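Local coordinates for substrate binding periplasmic protein (Ralstonia solanacearum, PDB 3LOP) that probably captures amino acids such as leucine, which is bound in its pocket, in the periplasm as the substrate-binding component of a transport system, at residues Lys131-Thr134 against Ala135-Thr138; Thr159-Glu162 against Arg163-Ala167. All blocks are in the same frame, centred on the assembly; numbering follows the deposited sequence.

Contact 1 of 2, residues Lys131-Thr134 against Ala135-Thr138; sequences KMIT and ALVT
K131-T134 and A135-T138 are consecutive turns near the C-terminal end of helix 125-138, and each carbonyl of the first accepts an i+4 amide from the second. The bond from V137 N to I133 O is nearly straight, 2.9 Å with 171° at the hydrogen, whereas A135 N meets K131 O at a longer 3.2 Å. T134 O takes two donors from T138: its amide N at 2.9 Å and its hydroxyl OG1 at 2.7 Å, which reach the oxygen from opposite faces of the carbonyl plane. With OG1 anti to its own carbonyl carbon (chi1 -62°), T138 folds the hydroxyl back over the preceding turn, where it bonds to a carbonyl of its own helix. T134 turns its OG1 back in the same way, to D130 O. In this periplasmic-binding-protein fold, side chains of the helix touch helix 152-166 and strands 199-203 and 344-348, so its buried positions carry M132 (selenomethionine), I133 and L136. The I133 and L136 side chains cross at an angle, I133 CD1 4.1 Å from L136 CD1, and both reach strand 199-203. On the flank nearer helix 152-166, the CG2 methyls of I133 and V137 lie 4.3 Å apart, branched side chains one turn from each other.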
# COMPACT_ATOMS: atom_id res chain seq x y z
N LYS A 131 -5.20 12.91 -9.27
CA LYS A 131 -6.22 12.31 -10.12
C LYS A 131 -7.63 12.38 -9.53
O LYS A 131 -8.56 12.80 -10.21
CB LYS A 131 -5.84 10.86 -10.43
CG LYS A 131 -6.34 10.36 -11.79
CD LYS A 131 -5.75 9.00 -12.12
CE LYS A 131 -6.19 8.53 -13.50
NZ LYS A 131 -5.75 9.46 -14.57
N MSE A 132 -7.78 11.97 -8.27
CA MSE A 132 -9.09 11.98 -7.63
C MSE A 132 -9.65 13.37 -7.36
O MSE A 132 -10.83 13.63 -7.61
CB MSE A 132 -9.06 11.21 -6.31
CG MSE A 132 -8.97 9.70 -6.46
SE MSE A 132 -9.11 8.81 -4.75
CE MSE A 132 -7.25 8.81 -4.26
N ILE A 133 -8.82 14.26 -6.82
CA ILE A 133 -9.28 15.60 -6.52
C ILE A 133 -9.59 16.39 -7.79
O ILE A 133 -10.60 17.09 -7.85
CB ILE A 133 -8.23 16.36 -5.66
CG1 ILE A 133 -8.04 15.64 -4.32
CG2 ILE A 133 -8.69 17.80 -5.42
CD1 ILE A 133 -9.30 15.55 -3.49
N THR A 134 -8.75 16.26 -8.80
CA THR A 134 -8.99 16.97 -10.05
C THR A 134 -10.30 16.49 -10.68
O THR A 134 -11.03 17.28 -11.29
CB THR A 134 -7.83 16.77 -11.05
OG1 THR A 134 -6.64 17.33 -10.50
CG2 THR A 134 -8.14 17.46 -12.37
N ALA A 135 -10.60 15.21 -10.52
CA ALA A 135 -11.84 14.66 -11.06
C ALA A 135 -13.03 15.32 -10.36
O ALA A 135 -14.02 15.66 -11.01
CB ALA A 135 -11.88 13.15 -10.85
N LEU A 136 -12.93 15.50 -9.05
CA LEU A 136 -14.00 16.13 -8.28
C LEU A 136 -14.20 17.58 -8.71
O LEU A 136 -15.33 18.02 -8.95
CB LEU A 136 -13.68 16.11 -6.78
CG LEU A 136 -13.78 14.78 -6.01
CD1 LEU A 136 -13.25 14.98 -4.61
CD2 LEU A 136 -15.21 14.30 -5.97
N VAL A 137 -13.10 18.32 -8.80
CA VAL A 137 -13.15 19.71 -9.20
C VAL A 137 -13.75 19.84 -10.60
O VAL A 137 -14.56 20.73 -10.86
CB VAL A 137 -11.73 20.34 -9.20
CG1 VAL A 137 -11.76 21.72 -9.83
CG2 VAL A 137 -11.21 20.44 -7.77
N THR A 138 -13.36 18.93 -11.49
CA THR A 138 -13.86 18.98 -12.86
C THR A 138 -15.37 18.81 -12.94
O THR A 138 -16.01 19.38 -13.83
CB THR A 138 -13.17 17.90 -13.73
OG1 THR A 138 -11.76 18.17 -13.78
CG2 THR A 138 -13.73 17.91 -15.15

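Contact 2 of 2, residues Thr159-Glu162 against Arg163-Ala167; sequences TGVE and RTLKA
R163 and T159 meet one turn apart on helix 152-166, joined first through the backbone: R163 N donates to T159 O at 3.0 Å. The next three amides do the same. T164 N reaches G160 O at 3.1 Å with 167° at the hydrogen, L165 N bonds to V161 O, and K166 N to E162 O, so all four carbonyls of T159-E162 are satisfied by i+4 donors. Beyond these, A167 N makes weak bonds to R163 O and T164 O; T164 O also accepts from H168 ND1. The threonine hydroxyls are paired as well. T159 OG1 bonds to K155 O one turn back, while OG1 of the buried T164 finds D130 OD1 on helix 125-138, a polar tie between two helices. The guanidinium of R163 comes back along the helix, its chain bent at chi3 (-57°), until NH2 lies 3.9 Å from T159 CG2; this is an oblique van der Waals contact at an exposed surface. On the buried flank V161 and L165 run alongside each other in the same direction, with CG1 of V161 3.7 Å from CD1 of L165. Helix 152-166 is the crossover helix of a beta-alpha-beta unit, between strands 144-149 and 174-178, and both V161 and L165 touch I172 in the loop leading into the second strand. The chemistry is therefore divided: charged ends lie on the exposed side, while the hydroxyl of the buried T164 has a carboxylate to pair with.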
# COMPACT_ATOMS: atom_id res chain seq x y z
N THR A 159 -1.34 18.02 2.92
CA THR A 159 -0.45 18.78 2.04
C THR A 159 -0.79 18.51 0.58
O THR A 159 -0.86 19.44 -0.23
CB THR A 159 1.02 18.40 2.29
OG1 THR A 159 1.37 18.72 3.64
CG2 THR A 159 1.93 19.18 1.34
N GLY A 160 -1.01 17.24 0.26
CA GLY A 160 -1.33 16.86 -1.11
C GLY A 160 -2.64 17.43 -1.61
O GLY A 160 -2.71 17.98 -2.70
N VAL A 161 -3.69 17.29 -0.80
CA VAL A 161 -5.00 17.80 -1.19
C VAL A 161 -4.97 19.32 -1.31
O VAL A 161 -5.56 19.88 -2.23
CB VAL A 161 -6.09 17.37 -0.17
CG1 VAL A 161 -7.40 18.06 -0.48
CG2 VAL A 161 -6.28 15.86 -0.22
N GLU A 162 -4.27 19.98 -0.39
CA GLU A 162 -4.17 21.43 -0.43
C GLU A 162 -3.46 21.89 -1.70
O GLU A 162 -3.85 22.88 -2.32
CB GLU A 162 -3.41 21.96 0.79
CG GLU A 162 -4.09 21.68 2.12
CD GLU A 162 -3.38 22.32 3.29
OE1 GLU A 162 -2.14 22.18 3.39
OE2 GLU A 162 -4.06 22.97 4.12
N ARG A 163 -2.41 21.17 -2.08
CA ARG A 163 -1.65 21.51 -3.28
C ARG A 163 -2.50 21.42 -4.53
O ARG A 163 -2.51 22.33 -5.36
CB ARG A 163 -0.43 20.59 -3.40
CG ARG A 163 0.46 20.90 -4.60
CD ARG A 163 1.68 19.99 -4.60
NE ARG A 163 2.43 20.10 -3.36
CZ ARG A 163 3.46 19.32 -3.03
NH1 ARG A 163 3.87 18.37 -3.86
NH2 ARG A 163 4.08 19.50 -1.87
N THR A 164 -3.23 20.31 -4.67
CA THR A 164 -4.08 20.11 -5.84
C THR A 164 -5.19 21.15 -5.88
O THR A 164 -5.47 21.74 -6.92
CB THR A 164 -4.70 18.70 -5.83
OG1 THR A 164 -3.65 17.72 -5.77
CG2 THR A 164 -5.52 18.47 -7.10
N LEU A 165 -5.82 21.41 -4.73
CA LEU A 165 -6.90 22.39 -4.70
C LEU A 165 -6.41 23.80 -5.00
O LEU A 165 -7.11 24.58 -5.65
CB LEU A 165 -7.61 22.35 -3.34
CG LEU A 165 -8.47 21.11 -3.08
CD1 LEU A 165 -9.09 21.18 -1.69
CD2 LEU A 165 -9.56 21.01 -4.15
N LYS A 166 -5.20 24.12 -4.54
CA LYS A 166 -4.63 25.45 -4.78
C LYS A 166 -4.49 25.70 -6.28
O LYS A 166 -4.65 26.83 -6.75
CB LYS A 166 -3.27 25.57 -4.10
CG LYS A 166 -2.63 26.95 -4.24
CD LYS A 166 -1.27 27.01 -3.57
CE LYS A 166 -0.62 28.37 -3.73
NZ LYS A 166 -1.44 29.45 -3.11
N ALA A 167 -4.19 24.64 -7.02
CA ALA A 167 -4.03 24.74 -8.47
C ALA A 167 -5.35 25.13 -9.13
O ALA A 167 -5.38 25.53 -10.29
CB ALA A 167 -3.55 23.41 -9.03

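Contacts 1 and 2 sit on neighbouring helices, 125-138 and 152-166, with centres 11 Å apart, and they meet directly. I133 CG2 fits against both L165 CD2 and T164 CG2, each at 3.6 Å, while V137 CG2 is 4.0 Å from L165 CD2. T134 OG1 borders the same patch, 3.8 Å from T164 CG2. Both contacts are removed from the bound leucine: the M132 side chain is about 12 Å from it, and G160, a glycine, about 13 Å. Each helix nevertheless begins at the pocket, since Y125 and L153 line it. Y125 also belongs to the magnesium site, and the bound magnesium ion is about 11 Å from the M132 side chain.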